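Local coordinates for protein superoxide dismutase (Chaetomium thermophilum, PDB 4BR6) that probably protects cells from oxygen radicals as a manganese enzyme, converting superoxide into hydrogen peroxide and molecular oxygen, at residues F107-I121 / K174-W187. Numbering follows the deposited sequence.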
# COMPACT_ATOMS: atom_id res chain seq x y z
N PHE B 107 30.55 11.96 -1.31
CA PHE B 107 30.20 10.74 -0.58
C PHE B 107 29.48 11.11 0.70
O PHE B 107 28.47 10.50 1.07
CB PHE B 107 31.45 9.93 -0.24
CG PHE B 107 31.16 8.75 0.66
CD1 PHE B 107 30.65 7.58 0.15
CD2 PHE B 107 31.37 8.83 2.03
CE1 PHE B 107 30.37 6.51 0.97
CE2 PHE B 107 31.09 7.76 2.85
CZ PHE B 107 30.59 6.60 2.32
N GLU B 108 30.00 12.11 1.39
CA GLU B 108 29.42 12.56 2.65
C GLU B 108 27.96 12.97 2.50
O GLU B 108 27.14 12.64 3.34
CB GLU B 108 30.23 13.70 3.23
CG GLU B 108 29.81 14.11 4.63
CD GLU B 108 30.98 14.26 5.58
OE1 GLU B 108 31.86 13.37 5.59
OE2 GLU B 108 31.02 15.26 6.33
N THR B 109 27.64 13.72 1.44
CA THR B 109 26.27 14.17 1.20
C THR B 109 25.34 12.99 0.89
O THR B 109 24.20 12.94 1.35
CB THR B 109 26.21 15.20 0.05
OG1 THR B 109 26.80 16.43 0.48
CG2 THR B 109 24.79 15.48 -0.38
N PHE B 110 25.84 12.05 0.10
CA PHE B 110 25.11 10.81 -0.17
C PHE B 110 24.81 10.08 1.13
O PHE B 110 23.72 9.55 1.33
CB PHE B 110 25.92 9.90 -1.10
CG PHE B 110 25.59 8.43 -0.96
CD1 PHE B 110 24.43 7.91 -1.49
CD2 PHE B 110 26.44 7.58 -0.27
CE1 PHE B 110 24.13 6.57 -1.34
CE2 PHE B 110 26.13 6.24 -0.13
CZ PHE B 110 24.99 5.74 -0.66
N ARG B 111 25.82 10.03 2.00
CA ARG B 111 25.75 9.37 3.30
C ARG B 111 24.73 10.05 4.21
O ARG B 111 24.03 9.39 4.99
CB ARG B 111 27.13 9.40 3.96
CG ARG B 111 27.22 8.70 5.29
CD ARG B 111 28.65 8.68 5.82
NE ARG B 111 28.68 8.31 7.23
CZ ARG B 111 29.67 7.66 7.83
NH1 ARG B 111 30.75 7.27 7.14
NH2 ARG B 111 29.58 7.37 9.13
N LYS B 112 24.69 11.37 4.14
CA LYS B 112 23.70 12.18 4.85
C LYS B 112 22.29 11.90 4.36
O LYS B 112 21.38 11.66 5.15
CB LYS B 112 24.03 13.66 4.65
CG LYS B 112 23.21 14.64 5.48
CD LYS B 112 23.75 16.05 5.30
CE LYS B 112 22.76 16.95 4.59
NZ LYS B 112 22.30 16.39 3.29
N GLN B 113 22.10 11.94 3.05
CA GLN B 113 20.78 11.76 2.49
C GLN B 113 20.27 10.35 2.72
O GLN B 113 19.08 10.14 2.94
CB GLN B 113 20.79 12.10 1.01
CG GLN B 113 20.84 13.58 0.77
CD GLN B 113 21.10 13.94 -0.66
OE1 GLN B 113 21.48 13.08 -1.46
NE2 GLN B 113 20.91 15.20 -1.00
N MET B 114 21.17 9.37 2.65
CA MET B 114 20.74 7.99 2.84
C MET B 114 20.32 7.77 4.28
O MET B 114 19.31 7.12 4.55
CB MET B 114 21.83 6.98 2.48
CG MET B 114 21.30 5.54 2.55
SD MET B 114 21.83 4.57 1.13
CE MET B 114 21.11 2.95 1.42
N ASN B 115 21.10 8.31 5.21
CA ASN B 115 20.75 8.27 6.62
C ASN B 115 19.38 8.89 6.89
O ASN B 115 18.61 8.38 7.69
CB ASN B 115 21.82 8.97 7.46
CG ASN B 115 23.07 8.12 7.64
OD1 ASN B 115 23.05 6.91 7.40
ND2 ASN B 115 24.15 8.74 8.08
N ALA B 116 19.07 9.99 6.22
CA ALA B 116 17.75 10.61 6.34
C ALA B 116 16.67 9.69 5.79
O ALA B 116 15.61 9.52 6.41
CB ALA B 116 17.73 11.94 5.62
N ALA B 117 16.91 9.10 4.62
CA ALA B 117 15.95 8.21 3.99
C ALA B 117 15.64 7.03 4.90
O ALA B 117 14.50 6.60 4.97
CB ALA B 117 16.49 7.70 2.68
N LEU B 118 16.65 6.51 5.58
CA LEU B 118 16.46 5.40 6.49
C LEU B 118 15.60 5.86 7.66
O LEU B 118 14.69 5.14 8.09
CB LEU B 118 17.81 4.89 6.99
CG LEU B 118 18.68 4.15 5.97
CD1 LEU B 118 20.14 4.25 6.38
CD2 LEU B 118 18.24 2.66 5.82
N THR B 119 15.91 7.06 8.15
CA THR B 119 15.21 7.66 9.30
C THR B 119 13.75 7.95 9.00
O THR B 119 12.93 7.97 9.91
CB THR B 119 15.91 8.98 9.75
OG1 THR B 119 17.09 8.67 10.51
CG2 THR B 119 15.00 9.84 10.61
N GLY B 120 13.43 8.20 7.74
CA GLY B 120 12.08 8.56 7.33
C GLY B 120 11.22 7.36 6.97
O GLY B 120 10.04 7.53 6.63
N ILE B 121 11.77 6.16 7.03
CA ILE B 121 10.99 4.96 6.75
C ILE B 121 10.02 4.76 7.90
O ILE B 121 10.42 4.77 9.06
CB ILE B 121 11.88 3.69 6.56
CG1 ILE B 121 12.75 3.83 5.30
CG2 ILE B 121 11.02 2.42 6.46
CD1 ILE B 121 13.83 2.79 5.17
N LYS B 174 17.72 4.41 16.51
CA LYS B 174 18.00 3.95 15.17
C LYS B 174 19.04 4.83 14.50
O LYS B 174 19.77 4.36 13.63
CB LYS B 174 16.70 3.89 14.36
CG LYS B 174 15.92 5.20 14.33
CD LYS B 174 14.56 5.02 13.67
CE LYS B 174 13.93 6.33 13.24
NZ LYS B 174 12.64 6.12 12.53
N ALA B 175 19.13 6.10 14.91
CA ALA B 175 20.09 7.01 14.30
C ALA B 175 21.52 6.58 14.58
O ALA B 175 22.42 6.84 13.78
CB ALA B 175 19.89 8.44 14.78
N GLU B 176 21.73 5.93 15.72
CA GLU B 176 23.04 5.42 16.08
C GLU B 176 23.40 4.20 15.24
O GLU B 176 24.56 4.03 14.82
CB GLU B 176 23.07 5.05 17.56
CG GLU B 176 23.13 6.24 18.48
CD GLU B 176 23.07 5.86 19.95
OE1 GLU B 176 23.25 4.67 20.26
OE2 GLU B 176 22.85 6.74 20.80
N TYR B 177 22.41 3.35 14.98
CA TYR B 177 22.61 2.22 14.08
C TYR B 177 22.95 2.70 12.68
O TYR B 177 23.94 2.26 12.10
CB TYR B 177 21.38 1.32 14.05
CG TYR B 177 21.29 0.37 12.86
CD1 TYR B 177 22.20 -0.67 12.70
CD2 TYR B 177 20.30 0.52 11.91
CE1 TYR B 177 22.11 -1.53 11.63
CE2 TYR B 177 20.21 -0.35 10.83
CZ TYR B 177 21.12 -1.38 10.71
OH TYR B 177 21.05 -2.25 9.65
N PHE B 178 22.13 3.61 12.15
CA PHE B 178 22.33 4.11 10.78
C PHE B 178 23.71 4.75 10.60
O PHE B 178 24.30 4.65 9.52
CB PHE B 178 21.25 5.13 10.39
CG PHE B 178 19.83 4.59 10.41
CD1 PHE B 178 19.56 3.30 10.05
CD2 PHE B 178 18.78 5.39 10.81
CE1 PHE B 178 18.28 2.82 10.07
CE2 PHE B 178 17.50 4.91 10.83
CZ PHE B 178 17.25 3.63 10.46
N GLU B 179 24.22 5.42 11.63
CA GLU B 179 25.54 6.06 11.58
C GLU B 179 26.66 5.02 11.70
O GLU B 179 27.64 5.07 10.95
CB GLU B 179 25.68 7.09 12.70
CG GLU B 179 27.05 7.75 12.77
CD GLU B 179 27.32 8.68 11.61
OE1 GLU B 179 26.39 8.94 10.81
OE2 GLU B 179 28.47 9.18 11.49
N ALA B 180 26.50 4.09 12.64
CA ALA B 180 27.51 3.07 12.89
C ALA B 180 27.75 2.13 11.70
O ALA B 180 28.89 1.73 11.45
CB ALA B 180 27.13 2.26 14.14
N ILE B 181 26.71 1.77 10.95
CA ILE B 181 26.84 0.69 9.96
C ILE B 181 27.81 1.02 8.83
O ILE B 181 28.36 0.13 8.19
CB ILE B 181 25.46 0.28 9.36
CG1 ILE B 181 25.58 -1.02 8.56
CG2 ILE B 181 24.91 1.42 8.51
CD1 ILE B 181 24.24 -1.65 8.20
N TRP B 182 28.01 2.30 8.56
CA TRP B 182 28.92 2.70 7.49
C TRP B 182 30.32 2.16 7.71
O TRP B 182 31.08 2.02 6.76
CB TRP B 182 28.94 4.22 7.34
CG TRP B 182 27.59 4.74 6.94
CD1 TRP B 182 26.60 5.13 7.77
CD2 TRP B 182 27.07 4.87 5.61
NE1 TRP B 182 25.50 5.51 7.05
CE2 TRP B 182 25.76 5.36 5.72
CE3 TRP B 182 27.59 4.62 4.34
CZ2 TRP B 182 24.96 5.62 4.61
CZ3 TRP B 182 26.79 4.87 3.23
CH2 TRP B 182 25.49 5.37 3.38
N ASN B 183 30.65 1.85 8.96
CA ASN B 183 31.95 1.30 9.30
C ASN B 183 32.18 -0.11 8.82
O ASN B 183 33.32 -0.58 8.81
CB ASN B 183 32.17 1.34 10.81
CG ASN B 183 32.41 2.73 11.32
OD1 ASN B 183 33.49 3.28 11.15
ND2 ASN B 183 31.39 3.30 11.94
N VAL B 184 31.11 -0.79 8.42
CA VAL B 184 31.19 -2.17 7.98
C VAL B 184 30.56 -2.41 6.60
O VAL B 184 30.24 -3.55 6.26
CB VAL B 184 30.56 -3.15 9.02
CG1 VAL B 184 31.44 -3.23 10.28
CG2 VAL B 184 29.15 -2.74 9.39
N ILE B 185 30.40 -1.36 5.79
CA ILE B 185 29.90 -1.51 4.41
C ILE B 185 31.01 -1.94 3.45
O ILE B 185 32.02 -1.26 3.35
CB ILE B 185 29.30 -0.19 3.86
CG1 ILE B 185 28.11 0.24 4.71
CG2 ILE B 185 28.87 -0.35 2.39
CD1 ILE B 185 26.98 -0.77 4.77
N ASN B 186 30.81 -3.03 2.72
CA ASN B 186 31.82 -3.51 1.77
C ASN B 186 31.75 -2.77 0.43
O ASN B 186 31.00 -3.16 -0.46
CB ASN B 186 31.70 -5.02 1.54
CG ASN B 186 32.90 -5.58 0.81
OD1 ASN B 186 33.58 -4.86 0.10
ND2 ASN B 186 33.18 -6.87 1.01
N TRP B 187 32.56 -1.72 0.27
CA TRP B 187 32.49 -0.90 -0.93
C TRP B 187 33.16 -1.56 -2.11
O TRP B 187 33.06 -1.08 -3.23
CB TRP B 187 33.08 0.50 -0.71
CG TRP B 187 32.20 1.31 0.17
CD1 TRP B 187 32.42 1.66 1.45
CD2 TRP B 187 30.91 1.83 -0.17
NE1 TRP B 187 31.37 2.38 1.94
CE2 TRP B 187 30.42 2.50 0.96
CE3 TRP B 187 30.12 1.79 -1.32
CZ2 TRP B 187 29.19 3.13 0.98
CZ3 TRP B 187 28.91 2.42 -1.30
CH2 TRP B 187 28.45 3.08 -0.16
O HOH W 1 13.01 4.58 9.97
O HOH W 2 12.03 8.99 12.56
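Trp182 meets Arg111 over one face of its indole and Asn115 at its edge in the alpha/beta C-terminal domain of an iron/manganese superoxide dismutase, where helix 107-119 packs against helix 174-180 at 144° between their directions, roughly antiparallel. An extended aliphatic chain suits Arg111 here: with CG anti to the backbone N, it runs across one indole face, CG over the six-membered ring, 3.8 Å from its centroid, and the guanidinium lying almost flat farther along, at 16° to the ring plane. Past the indole, NH2 of Arg111 reaches OE2 of Glu179 at 3.2 Å, a salt bridge whose hydrogen bond is weak, being far from straight. An amide suits the next helical turn, for its oxygen can meet the indole edge: Trp182 NE1 donates to OD1 of Asn115 at 2.8 Å, on a lone pair and close to the ring plane, with amide and indole planes 72° apart. At the far rim of the indole, Phe110 brings CE2 to Trp182 CH2, its ring nearly perpendicular, while Phe107 presents its edge to the face of Trp187. A leucine at Trp182 would probably leave Asn115 OD1 without its N-H donor and the Arg111 guanidinium without a flat surface to lie on. Toward the other end, Leu118 sets CB 3.6 Å above the centre of the Phe178 ring, a CH-pi contact; Leu118 also touches Ile159 of strand 153-160, so this one side chain lies between Phe178 and the sheet, about 11 Å from the bound manganese. Long and charged, Lys174 can reach the end of helix 107-119, where its NZ donates to Thr119 O at 3.2 Å and to two waters, one of which passes hydrogen bonds on to Leu118 O and Ile121 O.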